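Local atomic coordinates of FAD-binding PCMH-type domain-containing protein (Gibberella zeae, PDB entry 6YJO), a protein that binds FAD covalently through two of its side chains and probably works as an oligosaccharide-oxidising flavoenzyme. Residues P45-P48 / A52-V55; D83-G88 / K492-N497; Q263-T268 / R302-D307; V289-R294 / G318-M323. All blocks are in the same frame, centred on the assembly; numbering follows the deposited sequence.

From the N terminus, contact 1 comes first and closes a very short loop, folding 45-48 against the helix that begins at 52, beside strand 71-73. Contact 2 opens next, at 83-88, and closes only at 492-497, bringing the chain's last part back to the FAD-binding region near its start. Contacts 3 and 4 both fall within that long span, on the far side of the chain's centre from contact 2. These two cross, their segments alternating along the chain: contact 3 pairs helices 252-268 and 294-308 beside the seven-stranded antiparallel sheet, whereas contact 4 joins the end of strand 283-290 to helix 320-326, nearer the flavin.

Contact 1. Residues P45-P48 / A52-V55; sequences PYIP and AQWV
Ile47 meets Gln53 and Trp54 through both of its branches: with chi1 at -60°, CG2 stands anti to the backbone N and CG1 anti to the carbonyl carbon. CG2 thereby comes up against the helix backbone, 3.7 Å from Trp54 N, and touches Trp54 CB as well. The other branch ends in CD1, which lies 4.0 Å from Gln53 CG. Gln53 offers only its aliphatic part here: the chain bends at chi2 (55°), CB and CG pack on Ile47, and the amide NE2 is hydrogen-bonded to Glu57 farther along the helix. Two carbonyls approach Trp54. Pro48 O is 3.5 Å from Trp54 CB and oblique to the indole, while Ile47 O lies at the ring edge, 3.9 Å from Trp54 CE3. No hydrogen bond joins the two segments directly; the hydroxyl of Ser51, in the loop between them, bonds both Pro48 O and Trp54 N and so ties the loop to the first turn of the helix. Alongside runs strand 71-73, an outermost strand of the parallel sheet: Ile47 shares backbone hydrogen bonds with Ile72, both Ile47 and Trp54 rest on the Ile72 side chain, and Tyr46 packs on helix 32-41.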
loop_
_atom_site.group_PDB
_atom_site.type_symbol
_atom_site.label_atom_id
_atom_site.label_comp_id
_atom_site.label_asym_id
_atom_site.label_seq_id
_atom_site.Cartn_x
_atom_site.Cartn_y
_atom_site.Cartn_z
ATOM N N PRO A 45 -21.689 -16.325 8.488
ATOM C CA PRO A 45 -20.652 -17.336 8.721
ATOM C C PRO A 45 -19.589 -16.815 9.675
ATOM O O PRO A 45 -19.059 -15.714 9.504
ATOM C CB PRO A 45 -20.081 -17.589 7.321
ATOM C CG PRO A 45 -21.151 -17.183 6.381
ATOM C CD PRO A 45 -21.888 -16.058 7.052
ATOM N N TYR A 46 -19.283 -17.608 10.699
ATOM C CA TYR A 46 -18.249 -17.250 11.656
ATOM C C TYR A 46 -17.299 -18.431 11.854
ATOM O O TYR A 46 -17.641 -19.582 11.576
ATOM C CB TYR A 46 -18.841 -16.806 13.008
ATOM C CG TYR A 46 -19.531 -17.889 13.821
ATOM C CD1 TYR A 46 -18.819 -18.962 14.350
ATOM C CD2 TYR A 46 -20.887 -17.814 14.096
ATOM C CE1 TYR A 46 -19.444 -19.942 15.098
ATOM C CE2 TYR A 46 -21.517 -18.787 14.850
ATOM C CZ TYR A 46 -20.795 -19.848 15.348
ATOM O OH TYR A 46 -21.427 -20.817 16.097
ATOM N N ILE A 47 -16.121 -18.103 12.349
ATOM C CA ILE A 47 -15.101 -19.139 12.678
ATOM C C ILE A 47 -15.261 -19.460 14.158
ATOM O O ILE A 47 -15.177 -18.565 15.003
ATOM C CB ILE A 47 -13.694 -18.613 12.379
ATOM C CG1 ILE A 47 -13.553 -18.262 10.894
ATOM C CG2 ILE A 47 -12.659 -19.651 12.800
ATOM C CD1 ILE A 47 -13.908 -19.396 9.951
ATOM N N PRO A 48 -15.485 -20.737 14.510
ATOM C CA PRO A 48 -15.663 -21.069 15.933
ATOM C C PRO A 48 -14.395 -20.800 16.728
ATOM O O PRO A 48 -13.281 -21.085 16.282
ATOM C CB PRO A 48 -16.016 -22.563 15.906
ATOM C CG PRO A 48 -15.455 -23.069 14.621
ATOM C CD PRO A 48 -15.557 -21.928 13.651
ATOM N N ALA A 52 -9.290 -25.275 15.202
ATOM C CA ALA A 52 -8.104 -25.361 14.355
ATOM C C ALA A 52 -8.058 -24.206 13.364
ATOM O O ALA A 52 -7.004 -23.589 13.167
ATOM C CB ALA A 52 -8.076 -26.699 13.618
ATOM N N GLN A 53 -9.191 -23.891 12.731
ATOM C CA GLN A 53 -9.221 -22.777 11.790
ATOM C C GLN A 53 -8.991 -21.447 12.496
ATOM O O GLN A 53 -8.378 -20.538 11.920
ATOM C CB GLN A 53 -10.554 -22.758 11.041
ATOM C CG GLN A 53 -10.639 -21.710 9.941
ATOM C CD GLN A 53 -9.510 -21.828 8.937
ATOM O OE1 GLN A 53 -9.035 -22.925 8.643
ATOM N NE2 GLN A 53 -9.066 -20.692 8.412
ATOM N N TRP A 54 -9.470 -21.314 13.736
ATOM C CA TRP A 54 -9.240 -20.086 14.491
ATOM C C TRP A 54 -7.752 -19.829 14.699
ATOM O O TRP A 54 -7.316 -18.672 14.694
ATOM C CB TRP A 54 -9.957 -20.156 15.841
ATOM C CG TRP A 54 -9.690 -18.968 16.728
ATOM C CD1 TRP A 54 -8.608 -18.773 17.540
ATOM C CD2 TRP A 54 -10.523 -17.812 16.890
ATOM N NE1 TRP A 54 -8.715 -17.569 18.194
ATOM C CE2 TRP A 54 -9.881 -16.959 17.812
ATOM C CE3 TRP A 54 -11.749 -17.414 16.346
ATOM C CZ2 TRP A 54 -10.426 -15.734 18.201
ATOM C CZ3 TRP A 54 -12.286 -16.200 16.734
ATOM C CH2 TRP A 54 -11.625 -15.375 17.650
ATOM N N VAL A 55 -6.957 -20.886 14.877
ATOM C CA VAL A 55 -5.525 -20.700 15.094
ATOM C C VAL A 55 -4.826 -20.359 13.782
ATOM O O VAL A 55 -3.789 -19.688 13.785
ATOM C CB VAL A 55 -4.916 -21.951 15.758
ATOM C CG1 VAL A 55 -4.312 -22.898 14.720
ATOM C CG2 VAL A 55 -3.882 -21.545 16.794
#

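Contact 2. Residues D83-G88 / K492-N497; sequences DAVKCG and KDMFWN
Val85 and Met494 form the tight part of this buried contact. The methionine chain is extended beyond CG, with CG anti to the backbone N (chi1 154°), and this carries its terminal methyl straight to the helix. There CE lies 3.5 Å from Val85 CG1 and also touches Val85 CG2 and the backbone oxygen Val85 O, so one methyl packs against both branches of the valine and its carbonyl. The neighbouring pair is looser: Val85 CG2 meets the Phe495 ring at its edge, 4.1 Å from Phe495 CE1, the two side chains running at about a right angle. Phe495 is also touched from its own segment, where Met494 CG sits over one face of the ring, offset toward the rim. Asp490 accepts hydrogen bonds from the backbone N atoms of both Met494 and Phe495, at the start of the inverse gamma turn centred on Phe495. On the solvent side, by contrast, Lys86 of the helix is exposed, its CB pointing away from the loop. Next to the valine, Ile226 of strand 226-236 touches both Val85 and Phe495, while Cys87 fastens the helix to Cys38 by a disulfide. The arrangement fits the berberine bridge enzyme-like members of the PCMH-type flavoproteins, in which the C-terminal region packs back on the FAD-binding domain; the Phe495 side chain is about 7 Å from the bound FAD.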
loop_
_atom_site.group_PDB
_atom_site.type_symbol
_atom_site.label_atom_id
_atom_site.label_comp_id
_atom_site.label_asym_id
_atom_site.label_seq_id
_atom_site.Cartn_x
_atom_site.Cartn_y
_atom_site.Cartn_z
ATOM N N ASP A 83 -24.907 -7.525 8.350
ATOM C CA ASP A 83 -25.331 -8.159 9.593
ATOM C C ASP A 83 -24.173 -8.266 10.581
ATOM O O ASP A 83 -24.356 -8.061 11.785
ATOM C CB ASP A 83 -25.921 -9.540 9.305
ATOM C CG ASP A 83 -27.299 -9.464 8.668
ATOM O OD1 ASP A 83 -27.852 -8.345 8.569
ATOM O OD2 ASP A 83 -27.829 -10.519 8.266
ATOM N N ALA A 84 -22.971 -8.579 10.089
ATOM C CA ALA A 84 -21.815 -8.667 10.976
ATOM C C ALA A 84 -21.502 -7.313 11.592
ATOM O O ALA A 84 -21.162 -7.229 12.777
ATOM C CB ALA A 84 -20.602 -9.200 10.210
ATOM N N VAL A 85 -21.627 -6.240 10.806
ATOM C CA VAL A 85 -21.404 -4.900 11.337
ATOM C C VAL A 85 -22.485 -4.543 12.348
ATOM O O VAL A 85 -22.205 -3.867 13.345
ATOM C CB VAL A 85 -21.329 -3.884 10.178
ATOM C CG1 VAL A 85 -21.899 -2.527 10.585
ATOM C CG2 VAL A 85 -19.886 -3.739 9.702
ATOM N N LYS A 86 -23.726 -4.986 12.121
ATOM C CA LYS A 86 -24.780 -4.747 13.103
ATOM C C LYS A 86 -24.536 -5.547 14.379
ATOM O O LYS A 86 -24.737 -5.033 15.483
ATOM C CB LYS A 86 -26.146 -5.087 12.508
ATOM C CG LYS A 86 -26.726 -4.010 11.607
ATOM C CD LYS A 86 -28.106 -4.402 11.094
ATOM C CE LYS A 86 -28.241 -4.144 9.600
ATOM N NZ LYS A 86 -29.538 -4.643 9.057
ATOM N N CYS A 87 -24.111 -6.809 14.252
ATOM C CA CYS A 87 -23.760 -7.583 15.437
ATOM C C CYS A 87 -22.574 -6.977 16.174
ATOM O O CYS A 87 -22.377 -7.272 17.358
ATOM C CB CYS A 87 -23.449 -9.037 15.069
ATOM S SG CYS A 87 -24.904 -10.101 14.870
ATOM N N GLY A 88 -21.775 -6.147 15.502
ATOM C CA GLY A 88 -20.705 -5.421 16.161
ATOM C C GLY A 88 -21.234 -4.257 16.974
ATOM O O GLY A 88 -20.861 -4.079 18.138
ATOM N N LYS A 492 -18.940 7.074 17.131
ATOM C CA LYS A 492 -18.495 6.240 18.238
ATOM C C LYS A 492 -17.179 5.536 17.935
ATOM O O LYS A 492 -16.661 4.820 18.800
ATOM C CB LYS A 492 -19.580 5.215 18.583
ATOM C CG LYS A 492 -20.936 5.847 18.895
ATOM C CD LYS A 492 -21.866 4.881 19.621
ATOM C CE LYS A 492 -23.309 5.015 19.149
ATOM N NZ LYS A 492 -24.229 4.136 19.928
ATOM N N ASP A 493 -16.631 5.734 16.736
ATOM C CA ASP A 493 -15.345 5.170 16.333
ATOM C C ASP A 493 -15.365 3.645 16.426
ATOM O O ASP A 493 -14.477 3.018 17.006
ATOM C CB ASP A 493 -14.201 5.758 17.161
ATOM C CG ASP A 493 -12.860 5.626 16.471
ATOM O OD1 ASP A 493 -12.793 4.966 15.410
ATOM O OD2 ASP A 493 -11.871 6.187 16.984
ATOM N N MET A 494 -16.402 3.050 15.837
ATOM C CA MET A 494 -16.472 1.595 15.744
ATOM C C MET A 494 -15.315 1.043 14.915
ATOM O O MET A 494 -14.615 0.117 15.342
ATOM C CB MET A 494 -17.817 1.186 15.142
ATOM C CG MET A 494 -17.812 -0.149 14.426
ATOM S SD MET A 494 -19.484 -0.780 14.222
ATOM C CE MET A 494 -19.251 -1.895 12.847
ATOM N N PHE A 495 -15.100 1.599 13.726
ATOM C CA PHE A 495 -14.024 1.149 12.843
ATOM C C PHE A 495 -12.734 1.789 13.330
ATOM O O PHE A 495 -12.307 2.840 12.850
ATOM C CB PHE A 495 -14.330 1.500 11.393
ATOM C CG PHE A 495 -15.666 1.006 10.931
ATOM C CD1 PHE A 495 -15.936 -0.351 10.892
ATOM C CD2 PHE A 495 -16.654 1.897 10.539
ATOM C CE1 PHE A 495 -17.164 -0.812 10.471
ATOM C CE2 PHE A 495 -17.883 1.442 10.117
ATOM C CZ PHE A 495 -18.138 0.085 10.080
ATOM N N TRP A 496 -12.104 1.137 14.298
ATOM C CA TRP A 496 -10.978 1.695 15.025
ATOM C C TRP A 496 -9.697 0.962 14.654
ATOM O O TRP A 496 -9.711 -0.248 14.409
ATOM C CB TRP A 496 -11.217 1.596 16.534
ATOM C CG TRP A 496 -10.186 2.293 17.359
ATOM C CD1 TRP A 496 -10.250 3.564 17.849
ATOM C CD2 TRP A 496 -8.935 1.756 17.799
ATOM N NE1 TRP A 496 -9.116 3.853 18.567
ATOM C CE2 TRP A 496 -8.291 2.758 18.549
ATOM C CE3 TRP A 496 -8.294 0.524 17.630
ATOM C CZ2 TRP A 496 -7.040 2.568 19.130
ATOM C CZ3 TRP A 496 -7.054 0.336 18.206
ATOM C CH2 TRP A 496 -6.438 1.353 18.947
ATOM N N ASN A 497 -8.599 1.705 14.598
ATOM C CA ASN A 497 -7.267 1.124 14.530
ATOM C C ASN A 497 -6.289 2.123 15.127
ATOM O O ASN A 497 -6.600 3.315 15.232
ATOM C CB ASN A 497 -6.868 0.757 13.092
ATOM C CG ASN A 497 -6.717 1.966 12.197
ATOM O OD1 ASN A 497 -5.671 2.614 12.186
ATOM N ND2 ASN A 497 -7.760 2.271 11.428
#

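Contact 3. Residues Q263-T268 / R302-D307; sequences QKFAVT and RPLLGD
Phe265 and Leu304 make a CH-pi interaction between these two helices. Leu304 CB sits over one face of the phenylalanine ring, 3.8 Å from its centroid and 15° off the ring normal, displaced slightly toward the rim. The ring can meet it this way because Phe265 CG is anti to its backbone N (chi1 -171°), which sends the aromatic group out from helix 252-268 to the other helix. Apolar packing adds to this. One leucine branch continues along the ring, with Leu304 CD2 3.5 Å from Phe265 CD2 and also close to CE2. Pro303, itself exposed, supplies a looser neighbour: its CD approaches Phe265 CE1 obliquely, at 4.3 Å. The proline also belongs to the kink in helix 294-308, where the N atoms of residues 303 and 304 lack bonds to the preceding turn. Electrostatics contribute little that is specific, since no hydrogen bond crosses the contact and Lys264 NZ stays 5.3 Å from Asp307 OD2, an attraction at most at long range. Beneath the pair, Met275 of strand 273-280 touches both Phe265 and Leu304, and Leu273 touches the phenylalanine. Two helices packed side by side over a seven-stranded antiparallel sheet are consistent with the alpha/beta substrate-binding domain of berberine bridge enzyme-like oxidases.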
loop_
_atom_site.group_PDB
_atom_site.type_symbol
_atom_site.label_atom_id
_atom_site.label_comp_id
_atom_site.label_asym_id
_atom_site.label_seq_id
_atom_site.Cartn_x
_atom_site.Cartn_y
_atom_site.Cartn_z
ATOM N N GLN A 263 17.279 12.036 -8.749
ATOM C CA GLN A 263 16.259 13.066 -8.575
ATOM C C GLN A 263 16.029 13.819 -9.876
ATOM O O GLN A 263 14.886 14.013 -10.300
ATOM C CB GLN A 263 16.665 14.042 -7.469
ATOM C CG GLN A 263 17.018 13.391 -6.141
ATOM C CD GLN A 263 16.927 14.363 -4.983
ATOM O OE1 GLN A 263 16.119 14.188 -4.070
ATOM N NE2 GLN A 263 17.770 15.391 -5.007
ATOM N N LYS A 264 17.114 14.258 -10.520
ATOM C CA LYS A 264 16.995 14.960 -11.793
ATOM C C LYS A 264 16.307 14.086 -12.830
ATOM O O LYS A 264 15.412 14.545 -13.548
ATOM C CB LYS A 264 18.383 15.382 -12.282
ATOM C CG LYS A 264 19.177 16.214 -11.279
ATOM C CD LYS A 264 20.668 16.237 -11.615
ATOM C CE LYS A 264 20.961 17.079 -12.845
ATOM N NZ LYS A 264 22.369 17.561 -12.857
ATOM N N PHE A 265 16.704 12.815 -12.913
ATOM C CA PHE A 265 16.111 11.907 -13.885
ATOM C C PHE A 265 14.643 11.634 -13.579
ATOM O O PHE A 265 13.858 11.377 -14.500
ATOM C CB PHE A 265 16.903 10.600 -13.911
ATOM C CG PHE A 265 16.517 9.681 -15.026
ATOM C CD1 PHE A 265 16.786 10.020 -16.341
ATOM C CD2 PHE A 265 15.894 8.472 -14.762
ATOM C CE1 PHE A 265 16.436 9.176 -17.373
ATOM C CE2 PHE A 265 15.544 7.623 -15.789
ATOM C CZ PHE A 265 15.815 7.975 -17.098
ATOM N N ALA A 266 14.256 11.675 -12.302
ATOM C CA ALA A 266 12.857 11.477 -11.941
ATOM C C ALA A 266 11.971 12.601 -12.455
ATOM O O ALA A 266 10.758 12.408 -12.589
ATOM C CB ALA A 266 12.715 11.356 -10.422
ATOM N N VAL A 267 12.550 13.764 -12.754
ATOM C CA VAL A 267 11.766 14.886 -13.253
ATOM C C VAL A 267 11.588 14.794 -14.762
ATOM O O VAL A 267 10.537 15.165 -15.294
ATOM C CB VAL A 267 12.436 16.212 -12.848
ATOM C CG1 VAL A 267 11.665 17.405 -13.414
ATOM C CG2 VAL A 267 12.560 16.306 -11.334
ATOM N N THR A 268 12.602 14.291 -15.473
ATOM C CA THR A 268 12.652 14.408 -16.924
ATOM C C THR A 268 12.311 13.123 -17.670
ATOM O O THR A 268 11.947 13.196 -18.848
ATOM C CB THR A 268 14.050 14.864 -17.364
ATOM O OG1 THR A 268 15.031 13.945 -16.865
ATOM C CG2 THR A 268 14.359 16.260 -16.841
ATOM N N ARG A 302 19.813 6.655 -21.045
ATOM C CA ARG A 302 21.113 7.225 -21.396
ATOM C C ARG A 302 21.520 8.400 -20.515
ATOM O O ARG A 302 22.680 8.434 -20.072
ATOM C CB ARG A 302 21.101 7.631 -22.877
ATOM C CG ARG A 302 22.497 7.809 -23.464
ATOM C CD ARG A 302 22.479 8.099 -24.969
ATOM N NE ARG A 302 21.645 7.165 -25.722
ATOM C CZ ARG A 302 21.921 5.874 -25.892
ATOM N NH1 ARG A 302 23.013 5.340 -25.354
ATOM N NH2 ARG A 302 21.097 5.109 -26.598
ATOM N N PRO A 303 20.655 9.374 -20.215
ATOM C CA PRO A 303 21.117 10.501 -19.387
ATOM C C PRO A 303 21.454 10.096 -17.962
ATOM O O PRO A 303 22.429 10.607 -17.395
ATOM C CB PRO A 303 19.940 11.489 -19.439
ATOM C CG PRO A 303 19.072 11.029 -20.579
ATOM C CD PRO A 303 19.254 9.545 -20.634
ATOM N N LEU A 304 20.678 9.188 -17.363
ATOM C CA LEU A 304 20.973 8.754 -15.999
ATOM C C LEU A 304 22.211 7.867 -15.960
ATOM O O LEU A 304 23.095 8.056 -15.115
ATOM C CB LEU A 304 19.765 8.023 -15.408
ATOM C CG LEU A 304 19.981 7.294 -14.078
ATOM C CD1 LEU A 304 20.496 8.240 -13.003
ATOM C CD2 LEU A 304 18.687 6.633 -13.632
ATOM N N LEU A 305 22.296 6.888 -16.867
ATOM C CA LEU A 305 23.469 6.020 -16.897
ATOM C C LEU A 305 24.743 6.818 -17.142
ATOM O O LEU A 305 25.819 6.423 -16.682
ATOM C CB LEU A 305 23.309 4.940 -17.969
ATOM C CG LEU A 305 22.233 3.867 -17.754
ATOM C CD1 LEU A 305 22.379 2.784 -18.816
ATOM C CD2 LEU A 305 22.289 3.256 -16.356
ATOM N N GLY A 306 24.642 7.934 -17.866
ATOM C CA GLY A 306 25.801 8.794 -18.042
ATOM C C GLY A 306 26.280 9.388 -16.732
ATOM O O GLY A 306 27.471 9.339 -16.412
ATOM N N ASP A 307 25.355 9.961 -15.955
ATOM C CA ASP A 307 25.720 10.486 -14.643
ATOM C C ASP A 307 26.257 9.381 -13.744
ATOM O O ASP A 307 27.201 9.597 -12.974
ATOM C CB ASP A 307 24.512 11.161 -13.992
ATOM C CG ASP A 307 23.951 12.291 -14.834
ATOM O OD1 ASP A 307 24.705 12.850 -15.656
ATOM O OD2 ASP A 307 22.757 12.625 -14.671
#

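Contact 4. Residues V289-R294 / G318-M323; sequences VYYGTR and GGWIQM
Tyr291 and Met323 meet where strand 283-290 of the seven-stranded antiparallel sheet gives way to a turn and the short helix 320-326 packs against its end. Tyr291 is the centre of an inverse gamma turn, and its ring reaches across to the helix with CG anti to the carbonyl carbon (chi1 -61°). Trp320 receives it edge on: Tyr291 OH, near the plane of the indole, comes closest, 3.4 Å from Trp320 CZ3. Tyr291 CE1 lies in that plane as well, 3.7 Å from Trp320 CZ3. Relative to the tyrosine ring, the indole corner is oblique, so this is no face-to-face stack. Met323 approaches the same hydroxyl end of the phenol, its methyl CE near the ring plane at the edge, 3.8 Å from Tyr291 OH. Bends at chi2 and chi3 (-82° and -54°) fold the methionine so that its methyl faces the tyrosine while the earlier part of the chain serves Val289. There Val289 CG2 is 3.6 Å from Met323 CG and also touches SD, the two side chains running at about a right angle. The other valine branch, CG1, lies 3.6 Å above one face of the Tyr291 ring, toward the rim, and so the valine touches both Met323 and the tyrosine. The contact lies beside the FAD site, not in it: the Met323 side chain is about 7 Å from that of the FAD-binding Ser161 and about 11 Å from the FAD itself. The buried phenol is not left without a polar partner, for Tyr291 OH is hydrogen-bonded to the backbone oxygen of Phe178.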
loop_
_atom_site.group_PDB
_atom_site.type_symbol
_atom_site.label_atom_id
_atom_site.label_comp_id
_atom_site.label_asym_id
_atom_site.label_seq_id
_atom_site.Cartn_x
_atom_site.Cartn_y
_atom_site.Cartn_z
ATOM N N VAL A 289 10.631 -0.914 -14.723
ATOM C CA VAL A 289 9.903 -1.435 -15.875
ATOM C C VAL A 289 9.699 -0.308 -16.879
ATOM O O VAL A 289 9.259 0.787 -16.512
ATOM C CB VAL A 289 8.540 -2.036 -15.479
ATOM C CG1 VAL A 289 7.761 -2.428 -16.734
ATOM C CG2 VAL A 289 8.717 -3.234 -14.552
ATOM N N TYR A 290 10.010 -0.579 -18.144
ATOM C CA TYR A 290 9.755 0.344 -19.244
ATOM C C TYR A 290 8.754 -0.306 -20.188
ATOM O O TYR A 290 9.039 -1.357 -20.773
ATOM C CB TYR A 290 11.047 0.691 -19.988
ATOM C CG TYR A 290 10.863 1.716 -21.084
ATOM C CD1 TYR A 290 10.877 3.075 -20.796
ATOM C CD2 TYR A 290 10.677 1.327 -22.409
ATOM C CE1 TYR A 290 10.707 4.017 -21.794
ATOM C CE2 TYR A 290 10.510 2.265 -23.416
ATOM C CZ TYR A 290 10.526 3.607 -23.103
ATOM O OH TYR A 290 10.357 4.547 -24.095
ATOM N N TYR A 291 7.583 0.308 -20.326
ATOM C CA TYR A 291 6.552 -0.199 -21.229
ATOM C C TYR A 291 6.910 0.245 -22.642
ATOM O O TYR A 291 6.476 1.288 -23.137
ATOM C CB TYR A 291 5.174 0.276 -20.785
ATOM C CG TYR A 291 4.847 -0.228 -19.397
ATOM C CD1 TYR A 291 4.566 -1.573 -19.180
ATOM C CD2 TYR A 291 4.860 0.624 -18.300
ATOM C CE1 TYR A 291 4.289 -2.048 -17.917
ATOM C CE2 TYR A 291 4.583 0.156 -17.031
ATOM C CZ TYR A 291 4.297 -1.181 -16.845
ATOM O OH TYR A 291 4.020 -1.658 -15.581
ATOM N N GLY A 292 7.722 -0.581 -23.290
ATOM C CA GLY A 292 8.272 -0.254 -24.588
ATOM C C GLY A 292 9.383 -1.227 -24.930
ATOM O O GLY A 292 9.588 -2.231 -24.240
ATOM N N THR A 293 10.103 -0.904 -26.001
ATOM C CA THR A 293 11.144 -1.789 -26.501
ATOM C C THR A 293 12.456 -1.569 -25.749
ATOM O O THR A 293 12.677 -0.536 -25.111
ATOM C CB THR A 293 11.365 -1.571 -28.000
ATOM O OG1 THR A 293 11.972 -0.293 -28.218
ATOM C CG2 THR A 293 10.039 -1.634 -28.750
ATOM N N ARG A 294 13.337 -2.571 -25.830
ATOM C CA ARG A 294 14.646 -2.451 -25.196
ATOM C C ARG A 294 15.398 -1.236 -25.724
ATOM O O ARG A 294 15.927 -0.431 -24.946
ATOM C CB ARG A 294 15.464 -3.726 -25.421
ATOM C CG ARG A 294 16.943 -3.608 -25.023
ATOM C CD ARG A 294 17.109 -3.216 -23.553
ATOM N NE ARG A 294 18.492 -2.872 -23.225
ATOM C CZ ARG A 294 19.435 -3.754 -22.910
ATOM N NH1 ARG A 294 19.163 -5.051 -22.882
ATOM N NH2 ARG A 294 20.662 -3.336 -22.625
ATOM N N GLY A 318 8.982 -8.839 -22.798
ATOM C CA GLY A 318 8.005 -9.902 -22.719
ATOM C C GLY A 318 6.614 -9.375 -22.433
ATOM O O GLY A 318 6.342 -8.182 -22.561
ATOM N N GLY A 319 5.732 -10.295 -22.045
ATOM C CA GLY A 319 4.351 -9.954 -21.788
ATOM C C GLY A 319 4.158 -9.239 -20.456
ATOM O O GLY A 319 5.071 -9.113 -19.642
ATOM N N TRP A 320 2.925 -8.774 -20.244
ATOM C CA TRP A 320 2.590 -8.036 -19.031
ATOM C C TRP A 320 2.534 -8.962 -17.826
ATOM O O TRP A 320 3.014 -8.609 -16.744
ATOM C CB TRP A 320 1.255 -7.313 -19.239
ATOM C CG TRP A 320 0.483 -6.962 -17.987
ATOM C CD1 TRP A 320 -0.537 -7.677 -17.427
ATOM C CD2 TRP A 320 0.644 -5.792 -17.174
ATOM N NE1 TRP A 320 -1.015 -7.030 -16.316
ATOM C CE2 TRP A 320 -0.306 -5.872 -16.136
ATOM C CE3 TRP A 320 1.498 -4.688 -17.221
ATOM C CZ2 TRP A 320 -0.420 -4.894 -15.149
ATOM C CZ3 TRP A 320 1.383 -3.716 -16.240
ATOM C CH2 TRP A 320 0.432 -3.825 -15.219
ATOM N N ILE A 321 1.957 -10.153 -17.999
ATOM C CA ILE A 321 1.919 -11.135 -16.923
ATOM C C ILE A 321 3.320 -11.642 -16.620
ATOM O O ILE A 321 3.610 -12.055 -15.494
ATOM C CB ILE A 321 0.958 -12.284 -17.292
ATOM C CG1 ILE A 321 -0.482 -11.760 -17.387
ATOM C CG2 ILE A 321 1.047 -13.414 -16.275
ATOM C CD1 ILE A 321 -1.077 -11.306 -16.048
ATOM N N GLN A 322 4.214 -11.607 -17.609
ATOM C CA GLN A 322 5.594 -12.004 -17.365
ATOM C C GLN A 322 6.282 -11.025 -16.422
ATOM O O GLN A 322 6.995 -11.435 -15.499
ATOM C CB GLN A 322 6.344 -12.107 -18.694
ATOM C CG GLN A 322 7.474 -13.110 -18.706
ATOM C CD GLN A 322 7.862 -13.527 -20.115
ATOM O OE1 GLN A 322 7.442 -12.912 -21.096
ATOM N NE2 GLN A 322 8.658 -14.585 -20.222
ATOM N N MET A 323 6.065 -9.723 -16.628
ATOM C CA MET A 323 6.691 -8.727 -15.766
ATOM C C MET A 323 6.162 -8.817 -14.339
ATOM O O MET A 323 6.925 -8.657 -13.379
ATOM C CB MET A 323 6.462 -7.327 -16.339
ATOM C CG MET A 323 6.923 -6.181 -15.437
ATOM S SD MET A 323 5.737 -5.716 -14.143
ATOM C CE MET A 323 4.248 -5.413 -15.104
#